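Local coordinates for tumor necrosis factor ligand superfamily member 9 (PDB 6MKB), which acts as a cytokine of the tumor necrosis factor family that binds the receptor TNFRSF9 and induces proliferation of activated peripheral blood T-cells, at residues L21-L26 and S132-A137; G58-L64 and W119-L125; L64-P70 and N112-S118; G81-L87 and L99-L105. All coordinates share one frame; numbering follows the deposited sequence.

Contact 1 of 4, residues L21-L26 and S132-A137. With NAG (2-acetamido-2-deoxy-beta-D-glucopyranose), chain F.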
# COMPACT_ATOMS: atom_id res chain seq x y z
N LEU B 21 -1.30 22.09 4.28
CA LEU B 21 -1.99 21.07 5.05
C LEU B 21 -2.90 21.68 6.11
O LEU B 21 -2.61 22.72 6.70
CB LEU B 21 -1.02 20.07 5.68
CG LEU B 21 -0.09 19.29 4.76
CD1 LEU B 21 0.78 18.34 5.55
CD2 LEU B 21 -0.85 18.56 3.63
N CYS B 22 -4.02 21.02 6.34
CA CYS B 22 -5.02 21.39 7.32
C CYS B 22 -5.91 20.16 7.58
O CYS B 22 -5.85 19.17 6.83
CB CYS B 22 -5.84 22.59 6.85
SG CYS B 22 -6.74 22.30 5.30
N ASN B 23 -6.73 20.25 8.63
CA ASN B 23 -7.67 19.19 9.00
C ASN B 23 -8.95 19.43 8.22
O ASN B 23 -9.64 20.41 8.48
CB ASN B 23 -7.87 19.14 10.54
CG ASN B 23 -6.61 18.81 11.31
OD1 ASN B 23 -5.64 18.26 10.78
ND2 ASN B 23 -6.61 19.14 12.57
N THR B 24 -9.22 18.57 7.22
CA THR B 24 -10.36 18.68 6.29
C THR B 24 -10.69 17.33 5.62
O THR B 24 -9.87 16.41 5.62
CB THR B 24 -10.02 19.74 5.18
OG1 THR B 24 -11.17 20.02 4.39
CG2 THR B 24 -8.86 19.30 4.25
N THR B 25 -11.84 17.24 4.96
CA THR B 25 -12.18 16.05 4.18
C THR B 25 -11.68 16.32 2.77
O THR B 25 -11.94 17.39 2.20
CB THR B 25 -13.66 15.73 4.27
OG1 THR B 25 -13.92 15.34 5.62
CG2 THR B 25 -14.07 14.61 3.33
N LEU B 26 -10.90 15.40 2.23
CA LEU B 26 -10.33 15.58 0.91
C LEU B 26 -11.38 15.46 -0.20
O LEU B 26 -12.33 14.65 -0.12
CB LEU B 26 -9.20 14.57 0.66
CG LEU B 26 -7.89 14.81 1.40
CD1 LEU B 26 -6.93 13.71 1.09
CD2 LEU B 26 -7.27 16.16 1.05
N SER B 132 -15.22 8.26 2.93
CA SER B 132 -14.60 9.55 2.68
C SER B 132 -13.20 9.51 3.32
O SER B 132 -12.91 8.59 4.09
CB SER B 132 -15.46 10.71 3.20
OG SER B 132 -15.48 10.81 4.61
N VAL B 133 -12.31 10.45 2.96
CA VAL B 133 -10.96 10.47 3.50
C VAL B 133 -10.65 11.84 4.08
O VAL B 133 -10.75 12.86 3.38
CB VAL B 133 -9.91 10.06 2.43
CG1 VAL B 133 -8.48 10.06 2.99
CG2 VAL B 133 -10.26 8.70 1.82
N GLY B 134 -10.25 11.85 5.34
CA GLY B 134 -9.86 13.07 6.01
C GLY B 134 -8.36 13.24 6.07
O GLY B 134 -7.61 12.30 6.35
N LEU B 135 -7.90 14.44 5.75
CA LEU B 135 -6.51 14.80 5.91
C LEU B 135 -6.34 15.32 7.37
O LEU B 135 -7.12 16.16 7.81
CB LEU B 135 -6.10 15.86 4.86
CG LEU B 135 -4.70 16.50 5.02
CD1 LEU B 135 -3.56 15.49 4.75
CD2 LEU B 135 -4.57 17.73 4.14
N ARG B 136 -5.39 14.77 8.13
CA ARG B 136 -5.08 15.20 9.50
C ARG B 136 -3.60 15.54 9.60
O ARG B 136 -2.77 14.87 8.99
CB ARG B 136 -5.45 14.14 10.58
CG ARG B 136 -6.94 13.89 10.83
CD ARG B 136 -7.75 15.18 10.93
NE ARG B 136 -8.72 15.22 9.84
CZ ARG B 136 -10.04 15.22 10.01
NH1 ARG B 136 -10.56 15.28 11.23
NH2 ARG B 136 -10.85 15.25 8.96
N ALA B 137 -3.25 16.59 10.36
CA ALA B 137 -1.85 16.99 10.52
C ALA B 137 -1.63 17.87 11.76
O ALA B 137 -2.42 18.76 12.05
CB ALA B 137 -1.35 17.72 9.27
C1 NAG F . -5.49 18.90 13.44
C2 NAG F . -4.98 20.19 14.06
C3 NAG F . -3.87 19.87 15.07
C4 NAG F . -4.27 18.78 16.07
C5 NAG F . -4.88 17.57 15.36
C6 NAG F . -5.46 16.55 16.33
C7 NAG F . -4.68 22.21 12.64
C8 NAG F . -4.20 22.57 11.27
N2 NAG F . -4.37 20.97 13.01
O3 NAG F . -3.46 21.07 15.74
O4 NAG F . -3.12 18.36 16.82
O5 NAG F . -5.92 17.99 14.47
O6 NAG F . -5.59 15.33 15.60
O7 NAG F . -5.29 23.01 13.32
O HOH W 1 -13.05 12.16 0.74
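N23 turns its CG beside its backbone N (chi1 -63°), which carries the amide across to R136 and A137, while L135 holds its CG anti to the backbone N (chi1 172°) and brings CD2 against the C22 carbonyl oxygen and L21. N23 OD1 accepts the A137 N-H at 2.9 Å, nearly along the C=O axis. Its ND2 is bonded to C1 of an N-acetylglucosamine, whose N2 donates to A137 O at 3.1 Å, so amide and sugar both grip the backbone of A137. R136, bent at chi2 and chi3, folds back along the strand: CD lies 3.7 Å from N23 OD1, N23 CB covers one face of the guanidinium, and T24 O lies near its plane at the edge. L135 O takes two donors, R136 NE at 2.8 Å from above the carbonyl plane and T24 N at 3.3 Å within it. Toward the interior, L21 CD2 meets L135 CD2 at 3.8 Å with the two side chains at about a right angle, and L26 CD2 rests on L135 CB. L26 N binds V133 O, and one water joins L26 O to V133 N, extending the antiparallel pairing of strands 24-29 and 129-140 in the TNF homology domain. Leucines pack together on the inner side; the N23 amide is held at both ends, OD1 by A137 N and ND2 by the sugar, probably restricting its rotation.

Contact 2 of 4, residues G58-L64 and W119-L125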
# COMPACT_ATOMS: atom_id res chain seq x y z
N GLY B 58 -19.65 -7.03 0.44
CA GLY B 58 -18.58 -8.00 0.32
C GLY B 58 -17.29 -7.57 0.99
O GLY B 58 -17.26 -6.58 1.72
N LEU B 59 -16.23 -8.34 0.73
CA LEU B 59 -14.90 -8.09 1.24
C LEU B 59 -14.15 -7.25 0.21
O LEU B 59 -13.94 -7.69 -0.93
CB LEU B 59 -14.16 -9.41 1.55
CG LEU B 59 -12.81 -9.30 2.25
CD1 LEU B 59 -12.97 -8.81 3.71
CD2 LEU B 59 -12.08 -10.64 2.19
N TYR B 60 -13.81 -6.01 0.59
CA TYR B 60 -13.12 -5.08 -0.29
C TYR B 60 -11.71 -4.84 0.19
O TYR B 60 -11.47 -4.71 1.39
CB TYR B 60 -13.86 -3.71 -0.37
CG TYR B 60 -15.13 -3.71 -1.18
CD1 TYR B 60 -16.33 -4.18 -0.64
CD2 TYR B 60 -15.15 -3.21 -2.48
CE1 TYR B 60 -17.51 -4.18 -1.38
CE2 TYR B 60 -16.33 -3.19 -3.23
CZ TYR B 60 -17.51 -3.69 -2.68
OH TYR B 60 -18.67 -3.70 -3.42
N TYR B 61 -10.77 -4.75 -0.76
CA TYR B 61 -9.41 -4.35 -0.49
C TYR B 61 -9.43 -2.84 -0.62
O TYR B 61 -9.66 -2.34 -1.73
CB TYR B 61 -8.46 -5.03 -1.46
CG TYR B 61 -7.00 -4.65 -1.33
CD1 TYR B 61 -6.53 -3.44 -1.84
CD2 TYR B 61 -6.07 -5.54 -0.82
CE1 TYR B 61 -5.18 -3.10 -1.77
CE2 TYR B 61 -4.72 -5.23 -0.79
CZ TYR B 61 -4.28 -4.00 -1.23
OH TYR B 61 -2.94 -3.67 -1.17
N VAL B 62 -9.31 -2.11 0.49
CA VAL B 62 -9.36 -0.65 0.46
C VAL B 62 -7.93 -0.15 0.58
O VAL B 62 -7.16 -0.71 1.37
CB VAL B 62 -10.29 -0.07 1.56
CG1 VAL B 62 -10.56 1.41 1.31
CG2 VAL B 62 -11.60 -0.84 1.63
N PHE B 63 -7.56 0.85 -0.23
CA PHE B 63 -6.20 1.37 -0.23
C PHE B 63 -6.19 2.89 -0.22
O PHE B 63 -7.10 3.55 -0.73
CB PHE B 63 -5.38 0.83 -1.42
CG PHE B 63 -5.90 1.18 -2.80
CD1 PHE B 63 -5.50 2.36 -3.44
CD2 PHE B 63 -6.74 0.31 -3.49
CE1 PHE B 63 -6.00 2.70 -4.70
CE2 PHE B 63 -7.22 0.64 -4.77
CZ PHE B 63 -6.84 1.82 -5.37
N LEU B 64 -5.12 3.43 0.39
CA LEU B 64 -4.76 4.83 0.52
C LEU B 64 -3.31 4.98 0.16
O LEU B 64 -2.49 4.17 0.60
CB LEU B 64 -4.98 5.36 1.93
CG LEU B 64 -6.41 5.43 2.46
CD1 LEU B 64 -6.40 5.70 4.00
CD2 LEU B 64 -7.22 6.52 1.74
N TRP B 119 -1.05 2.40 2.17
CA TRP B 119 -1.78 1.71 3.23
C TRP B 119 -2.87 0.86 2.60
O TRP B 119 -3.45 1.24 1.58
CB TRP B 119 -2.39 2.75 4.19
CG TRP B 119 -3.33 2.24 5.24
CD1 TRP B 119 -3.05 2.01 6.55
CD2 TRP B 119 -4.75 2.02 5.09
NE1 TRP B 119 -4.19 1.65 7.23
CE2 TRP B 119 -5.25 1.66 6.37
CE3 TRP B 119 -5.66 2.11 4.01
CZ2 TRP B 119 -6.59 1.36 6.58
CZ3 TRP B 119 -6.99 1.82 4.23
CH2 TRP B 119 -7.45 1.44 5.49
N SER B 120 -3.20 -0.27 3.23
CA SER B 120 -4.31 -1.11 2.75
C SER B 120 -4.91 -1.90 3.87
O SER B 120 -4.25 -2.18 4.87
CB SER B 120 -3.89 -2.04 1.61
OG SER B 120 -2.90 -2.97 1.99
N GLN B 121 -6.20 -2.24 3.71
CA GLN B 121 -6.92 -3.08 4.64
C GLN B 121 -8.05 -3.80 3.91
O GLN B 121 -8.74 -3.19 3.08
CB GLN B 121 -7.48 -2.27 5.82
CG GLN B 121 -7.65 -3.12 7.08
CD GLN B 121 -6.80 -2.58 8.20
OE1 GLN B 121 -5.57 -2.76 8.22
NE2 GLN B 121 -7.43 -1.86 9.11
N LEU B 122 -8.26 -5.09 4.25
CA LEU B 122 -9.37 -5.86 3.73
C LEU B 122 -10.53 -5.61 4.68
O LEU B 122 -10.40 -5.86 5.88
CB LEU B 122 -8.99 -7.34 3.61
CG LEU B 122 -8.11 -7.73 2.41
CD1 LEU B 122 -7.38 -9.05 2.67
CD2 LEU B 122 -8.94 -7.83 1.11
N LEU B 123 -11.62 -5.03 4.17
CA LEU B 123 -12.77 -4.66 5.01
C LEU B 123 -14.09 -5.22 4.50
O LEU B 123 -14.35 -5.23 3.29
CB LEU B 123 -12.90 -3.11 5.08
CG LEU B 123 -11.75 -2.32 5.73
CD1 LEU B 123 -11.80 -0.86 5.32
CD2 LEU B 123 -11.80 -2.41 7.23
N LEU B 124 -14.95 -5.63 5.44
CA LEU B 124 -16.30 -6.07 5.12
C LEU B 124 -17.18 -4.83 5.00
O LEU B 124 -17.35 -4.09 5.97
CB LEU B 124 -16.87 -7.04 6.17
CG LEU B 124 -16.35 -8.47 6.18
CD1 LEU B 124 -16.87 -9.18 7.40
CD2 LEU B 124 -16.74 -9.22 4.90
N LEU B 125 -17.65 -4.57 3.79
CA LEU B 125 -18.51 -3.42 3.50
C LEU B 125 -19.92 -3.89 3.16
O LEU B 125 -20.12 -5.00 2.66
CB LEU B 125 -17.93 -2.55 2.37
CG LEU B 125 -16.50 -1.97 2.58
CD1 LEU B 125 -16.10 -1.09 1.40
CD2 LEU B 125 -16.38 -1.16 3.88
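L64 lies against the indole of W119, side by side and pointing the same way, with CD1 over one face, offset toward the rim, and 3.7 Å from W119 CE3. The backbone N of Q121 sits over the opposite indole face, and L64 N lies in plane at the edge. W119 reaches this place with CG anti to its backbone N (chi1 172°). Farther along the same face of the pair, V62 CG2 meets L123 CD1 at 3.7 Å and Y60 CD1 meets L125 CD1 at 3.7 Å, each pair crossing at about a right angle; Y60 OH bonds S56 O. Eight backbone hydrogen bonds join the strands in register from G58-L125 to L64-W119. They are neighbours in the antiparallel jelly-roll sandwich of the TNF family, and this leucine-rich face looks into its core, where L87 touches V62, W119 and L123. On the face of Y61, F63 and S120, Y61 extends across to the second strand: S120 CB lies 3.5 Å from Y61 CZ, and S120 OG donates a weak hydrogen bond to Y61 OH at 3.2 Å. L122 CD2 comes to the edge of the Y61 ring. F162 stacks on Y61, whose ring also meets F63 of the second subunit at about 35° between planes, with the reciprocal pair formed by F63.

Contact 3 of 4, residues L64-P70 and N112-S118. With NA (sodium ion), chain O; SO4 (sulfate ion), chain N.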
# COMPACT_ATOMS: atom_id res chain seq x y z
N LEU B 64 -5.12 3.43 0.39
CA LEU B 64 -4.76 4.83 0.52
C LEU B 64 -3.31 4.98 0.16
O LEU B 64 -2.49 4.17 0.60
CB LEU B 64 -4.98 5.36 1.93
CG LEU B 64 -6.41 5.43 2.46
CD1 LEU B 64 -6.40 5.70 4.00
CD2 LEU B 64 -7.22 6.52 1.74
N GLU B 65 -2.99 6.01 -0.62
CA GLU B 65 -1.61 6.32 -0.94
C GLU B 65 -1.38 7.82 -0.79
O GLU B 65 -1.94 8.60 -1.55
CB GLU B 65 -1.23 5.84 -2.33
CG GLU B 65 0.25 6.05 -2.59
CD GLU B 65 0.79 5.34 -3.81
OE1 GLU B 65 2.00 5.52 -4.09
OE2 GLU B 65 0.02 4.62 -4.49
N LEU B 66 -0.63 8.22 0.24
CA LEU B 66 -0.30 9.59 0.54
C LEU B 66 0.97 9.98 -0.16
O LEU B 66 2.00 9.31 -0.00
CB LEU B 66 -0.15 9.81 2.06
CG LEU B 66 0.24 11.23 2.54
CD1 LEU B 66 -0.83 12.27 2.16
CD2 LEU B 66 0.44 11.25 4.05
N LYS B 67 0.90 11.08 -0.92
CA LYS B 67 2.06 11.64 -1.59
C LYS B 67 2.20 13.08 -1.11
O LYS B 67 1.41 13.93 -1.51
CB LYS B 67 1.99 11.50 -3.12
CG LYS B 67 2.07 10.05 -3.58
CD LYS B 67 2.37 9.99 -5.06
CE LYS B 67 2.28 8.58 -5.60
NZ LYS B 67 2.38 8.57 -7.08
N LEU B 68 3.10 13.30 -0.15
CA LEU B 68 3.38 14.62 0.43
C LEU B 68 4.49 15.26 -0.29
O LEU B 68 5.62 14.75 -0.24
CB LEU B 68 3.78 14.50 1.92
CG LEU B 68 2.76 14.47 3.00
CD1 LEU B 68 3.49 14.56 4.32
CD2 LEU B 68 1.77 15.61 2.88
N SER B 69 4.23 16.39 -0.92
CA SER B 69 5.24 17.13 -1.66
C SER B 69 5.76 18.30 -0.84
O SER B 69 4.95 19.11 -0.38
CB SER B 69 4.68 17.62 -2.99
OG SER B 69 4.36 16.53 -3.83
N PRO B 70 7.11 18.44 -0.68
CA PRO B 70 7.64 19.60 0.06
C PRO B 70 7.51 20.86 -0.76
O PRO B 70 7.63 20.80 -1.99
CB PRO B 70 9.11 19.24 0.29
CG PRO B 70 9.46 18.29 -0.80
CD PRO B 70 8.19 17.56 -1.17
N ASN B 112 13.98 17.02 3.02
CA ASN B 112 13.31 17.98 2.12
C ASN B 112 13.00 17.22 0.83
O ASN B 112 13.54 17.52 -0.22
CB ASN B 112 14.25 19.16 1.87
CG ASN B 112 13.64 20.38 1.22
OD1 ASN B 112 14.26 21.45 1.22
ND2 ASN B 112 12.45 20.27 0.62
N LYS B 113 12.18 16.20 0.93
CA LYS B 113 11.96 15.28 -0.16
C LYS B 113 10.51 14.79 -0.13
O LYS B 113 9.84 14.90 0.89
CB LYS B 113 12.98 14.12 0.03
CG LYS B 113 13.26 13.26 -1.18
CD LYS B 113 13.65 11.83 -0.78
CE LYS B 113 15.14 11.63 -0.57
NZ LYS B 113 15.43 10.36 0.16
N LEU B 114 10.00 14.30 -1.28
CA LEU B 114 8.64 13.76 -1.42
C LEU B 114 8.49 12.56 -0.52
O LEU B 114 9.40 11.73 -0.41
CB LEU B 114 8.34 13.37 -2.91
CG LEU B 114 7.09 12.48 -3.20
CD1 LEU B 114 5.77 13.28 -3.14
CD2 LEU B 114 7.24 11.73 -4.54
N VAL B 115 7.35 12.49 0.17
CA VAL B 115 7.04 11.37 1.05
C VAL B 115 5.93 10.58 0.35
O VAL B 115 4.87 11.14 0.07
CB VAL B 115 6.66 11.81 2.49
CG1 VAL B 115 6.18 10.63 3.31
CG2 VAL B 115 7.82 12.51 3.20
N ASP B 116 6.20 9.33 0.01
CA ASP B 116 5.23 8.50 -0.70
C ASP B 116 4.98 7.24 0.11
O ASP B 116 5.77 6.31 0.07
CB ASP B 116 5.70 8.20 -2.14
CG ASP B 116 4.82 7.26 -2.97
OD1 ASP B 116 3.72 6.90 -2.49
OD2 ASP B 116 5.22 6.88 -4.08
N ARG B 117 3.85 7.20 0.84
CA ARG B 117 3.44 6.07 1.69
C ARG B 117 2.10 5.49 1.23
O ARG B 117 1.20 6.23 0.88
CB ARG B 117 3.33 6.51 3.16
CG ARG B 117 4.59 7.03 3.75
CD ARG B 117 5.50 5.97 4.36
NE ARG B 117 6.27 6.55 5.46
CZ ARG B 117 7.47 7.13 5.33
NH1 ARG B 117 8.07 7.16 4.14
NH2 ARG B 117 8.09 7.64 6.38
N SER B 118 1.99 4.16 1.28
CA SER B 118 0.78 3.43 0.94
C SER B 118 0.25 2.70 2.17
O SER B 118 1.01 2.42 3.10
CB SER B 118 1.04 2.44 -0.19
OG SER B 118 1.48 3.10 -1.35
NA NA O . 1.84 15.61 -3.67
S SO4 N . 17.78 17.62 2.74
O1 SO4 N . 16.66 16.75 2.29
O2 SO4 N . 17.25 18.83 3.41
O3 SO4 N . 18.59 18.04 1.57
O4 SO4 N . 18.61 16.85 3.69
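The carboxylates of E65 and D116 come together across the strands with their planes only 14° apart, E65 OE1 lying 2.7 Å from D116 OD1. On the other side of the sheet the R117 guanidinium has V115 CG1 over one face, offset toward the rim. E65 reaches diagonally to D116 because its chain is extended, with CG anti to the backbone N (chi1 -174°); on the way its CG and CD pass S118 OG, each at 3.4 Å. K67 runs alongside D116, CE 3.7 Å from D116 OD2, but its NZ stays beyond salt-bridge distance. Between the two faces, L66 and R117 exchange a pair of backbone hydrogen bonds, as do L68 and V115, in an almost exactly antiparallel ladder. L68 CB meets V115 CB at 4.0 Å, and L66 and L68 turn toward strand 80-90 inside the β-sandwich. At the far end L114 CD1 touches L68 O and lies 3.6 Å from S69 OG, and the P70 ring packs on the backbone of K113 and L114. A sodium ion is held by K67 O, S69 OG at 2.7 Å, and N155 O from strand 149-166, so it ties two adjoining strands together. N112 N donates to a sulfate, probably from the crystallisation liquor, also hydrogen-bonded to H77. E65 and S118 pack on S120 and S118 of the second subunit. The paired acids probably raise the local negative charge, which K67 NZ, 4.5 Å from D116 OD2, could partly offset.

Contact 4 of 4, residues G81-L87 and L99-L105. With NAG (2-acetamido-2-deoxy-beta-D-glucopyranose), chain C.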
# COMPACT_ATOMS: atom_id res chain seq x y z
N GLY B 81 6.35 16.55 13.49
CA GLY B 81 5.01 16.16 13.89
C GLY B 81 4.55 14.95 13.11
O GLY B 81 5.26 13.95 13.02
N TRP B 82 3.33 15.02 12.55
CA TRP B 82 2.75 13.90 11.81
C TRP B 82 1.69 14.34 10.82
O TRP B 82 1.05 15.37 10.99
CB TRP B 82 2.16 12.85 12.78
CG TRP B 82 1.17 13.42 13.76
CD1 TRP B 82 1.43 13.85 15.03
CD2 TRP B 82 -0.23 13.61 13.55
NE1 TRP B 82 0.27 14.29 15.63
CE2 TRP B 82 -0.77 14.16 14.74
CE3 TRP B 82 -1.10 13.38 12.46
CZ2 TRP B 82 -2.12 14.51 14.86
CZ3 TRP B 82 -2.44 13.69 12.60
CH2 TRP B 82 -2.94 14.26 13.78
N VAL B 83 1.50 13.54 9.77
CA VAL B 83 0.48 13.75 8.74
C VAL B 83 -0.25 12.42 8.55
O VAL B 83 0.39 11.37 8.45
CB VAL B 83 1.02 14.32 7.41
CG1 VAL B 83 -0.14 14.65 6.45
CG2 VAL B 83 1.88 15.56 7.65
N SER B 84 -1.57 12.47 8.52
CA SER B 84 -2.45 11.32 8.41
C SER B 84 -3.49 11.44 7.32
O SER B 84 -4.01 12.53 7.06
CB SER B 84 -3.19 11.17 9.73
OG SER B 84 -2.81 10.00 10.41
N LEU B 85 -3.84 10.28 6.71
CA LEU B 85 -4.98 10.06 5.81
C LEU B 85 -5.89 9.14 6.59
O LEU B 85 -5.48 8.02 6.92
CB LEU B 85 -4.59 9.45 4.46
CG LEU B 85 -3.88 10.33 3.41
CD1 LEU B 85 -3.86 9.60 2.10
CD2 LEU B 85 -4.53 11.71 3.25
N VAL B 86 -7.05 9.65 7.02
CA VAL B 86 -7.97 8.89 7.87
C VAL B 86 -9.17 8.44 7.05
O VAL B 86 -9.89 9.28 6.52
CB VAL B 86 -8.40 9.72 9.12
CG1 VAL B 86 -9.34 8.92 10.02
CG2 VAL B 86 -7.20 10.23 9.92
N LEU B 87 -9.38 7.11 6.94
CA LEU B 87 -10.52 6.54 6.22
C LEU B 87 -11.75 6.68 7.08
O LEU B 87 -11.77 6.13 8.16
CB LEU B 87 -10.28 5.06 5.83
CG LEU B 87 -11.41 4.38 5.00
CD1 LEU B 87 -11.55 4.98 3.61
CD2 LEU B 87 -11.20 2.90 4.89
N LEU B 99 -8.44 3.60 11.52
CA LEU B 99 -8.27 3.18 10.11
C LEU B 99 -7.58 4.37 9.43
O LEU B 99 -8.25 5.32 8.99
CB LEU B 99 -9.64 2.85 9.46
CG LEU B 99 -9.95 1.41 9.04
CD1 LEU B 99 -9.75 0.43 10.15
CD2 LEU B 99 -11.39 1.30 8.60
N ALA B 100 -6.23 4.40 9.49
CA ALA B 100 -5.47 5.56 8.99
C ALA B 100 -4.06 5.24 8.55
O ALA B 100 -3.41 4.33 9.06
CB ALA B 100 -5.41 6.64 10.07
N LEU B 101 -3.55 6.07 7.63
CA LEU B 101 -2.20 6.04 7.10
C LEU B 101 -1.51 7.23 7.72
O LEU B 101 -1.89 8.37 7.41
CB LEU B 101 -2.25 6.11 5.55
CG LEU B 101 -0.93 6.35 4.75
CD1 LEU B 101 0.18 5.40 5.18
CD2 LEU B 101 -1.15 6.17 3.27
N THR B 102 -0.56 7.00 8.63
CA THR B 102 0.15 8.08 9.32
C THR B 102 1.63 8.09 8.93
O THR B 102 2.26 7.05 8.77
CB THR B 102 -0.05 7.97 10.83
OG1 THR B 102 -1.44 7.83 11.09
CG2 THR B 102 0.46 9.19 11.60
N VAL B 103 2.17 9.30 8.73
CA VAL B 103 3.57 9.61 8.44
C VAL B 103 4.09 10.46 9.60
O VAL B 103 3.57 11.54 9.86
CB VAL B 103 3.77 10.30 7.08
CG1 VAL B 103 5.24 10.67 6.86
CG2 VAL B 103 3.24 9.43 5.95
N GLU B 104 5.08 9.96 10.31
CA GLU B 104 5.68 10.66 11.44
C GLU B 104 6.90 11.42 10.95
O GLU B 104 7.73 10.85 10.23
CB GLU B 104 6.03 9.69 12.57
CG GLU B 104 4.95 9.62 13.64
CD GLU B 104 4.84 8.36 14.46
OE1 GLU B 104 5.88 7.85 14.93
OE2 GLU B 104 3.70 7.87 14.64
N LEU B 105 6.98 12.71 11.28
CA LEU B 105 8.12 13.53 10.87
C LEU B 105 8.98 13.82 12.10
O LEU B 105 8.50 14.49 13.00
CB LEU B 105 7.65 14.82 10.17
CG LEU B 105 6.87 14.67 8.86
CD1 LEU B 105 6.20 15.98 8.45
CD2 LEU B 105 7.78 14.23 7.73
C1 NAG C . -3.01 18.78 18.17
C2 NAG C . -2.04 17.82 18.86
C3 NAG C . -1.64 18.33 20.26
C4 NAG C . -1.16 19.78 20.23
C5 NAG C . -2.19 20.67 19.52
C6 NAG C . -1.67 22.09 19.30
C7 NAG C . -2.03 15.39 18.46
C8 NAG C . -2.86 14.14 18.54
N2 NAG C . -2.62 16.49 18.92
O3 NAG C . -0.60 17.51 20.80
O4 NAG C . -0.93 20.23 21.58
O5 NAG C . -2.53 20.13 18.24
O6 NAG C . -2.50 22.76 18.34
O7 NAG C . -0.89 15.36 18.00
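S84 and T102 face each other directly across the strands, and T102 OG1 donates to S84 OG at 2.7 Å. T102 places OG1 beside its backbone N (chi1 -50°), leaving CG2 to turn toward W82, whose CB it approaches at 4.2 Å. W82 itself swings its indole away from strand 100-105, with CG between the backbone N and carbonyl carbon (chi1 54°), and the ring lies by R136 of the neighbouring strand. There NE1 donates to O7 of an N-acetylglucosamine at 2.8 Å, the acetyl group standing at the ring edge and in its plane. Farther along this face V86 CG2 meets A100 CB at 4.0 Å. The opposite face is aliphatic: L85 CB and L101 CB are 4.2 Å apart, V83 packs on L68, L85 and V103 on L66, and L101 on W119. At the loop end, L87 and L99 lie side by side, pointing the same way, their CD2 atoms 4.0 Å apart. Paired backbone bonds run from G81-L105 to L85-L101, and L87 N bonds L99 O. The strands are antiparallel within 5°, typical of a β-hairpin, one face in the TNF-family sandwich core and the other, mixed, touching the N23-linked glycan through W82.

All four contacts are antiparallel strand pairs of one β-sandwich, each with a largely apolar face turned inward. All are partly buried, the outer faces being more exposed; contact 3 has the fewest buried residues (4 of 14) and the most exposed (3). Contacts 2 and 3 are successive halves of one pair, strands 58-70 and 115-125, sharing L64; both reach the second subunit, contact 2 through aromatic rings and contact 3 through its polar end. Backbone bonds between strands 129-140 and 80-90 join contacts 1 and 4, and L21 packs on V83. Contact 1 carries the glycan, which contact 4 touches; no other protein chain touches contact 1. Contact 3 differs again in its sodium ion and acidic pair.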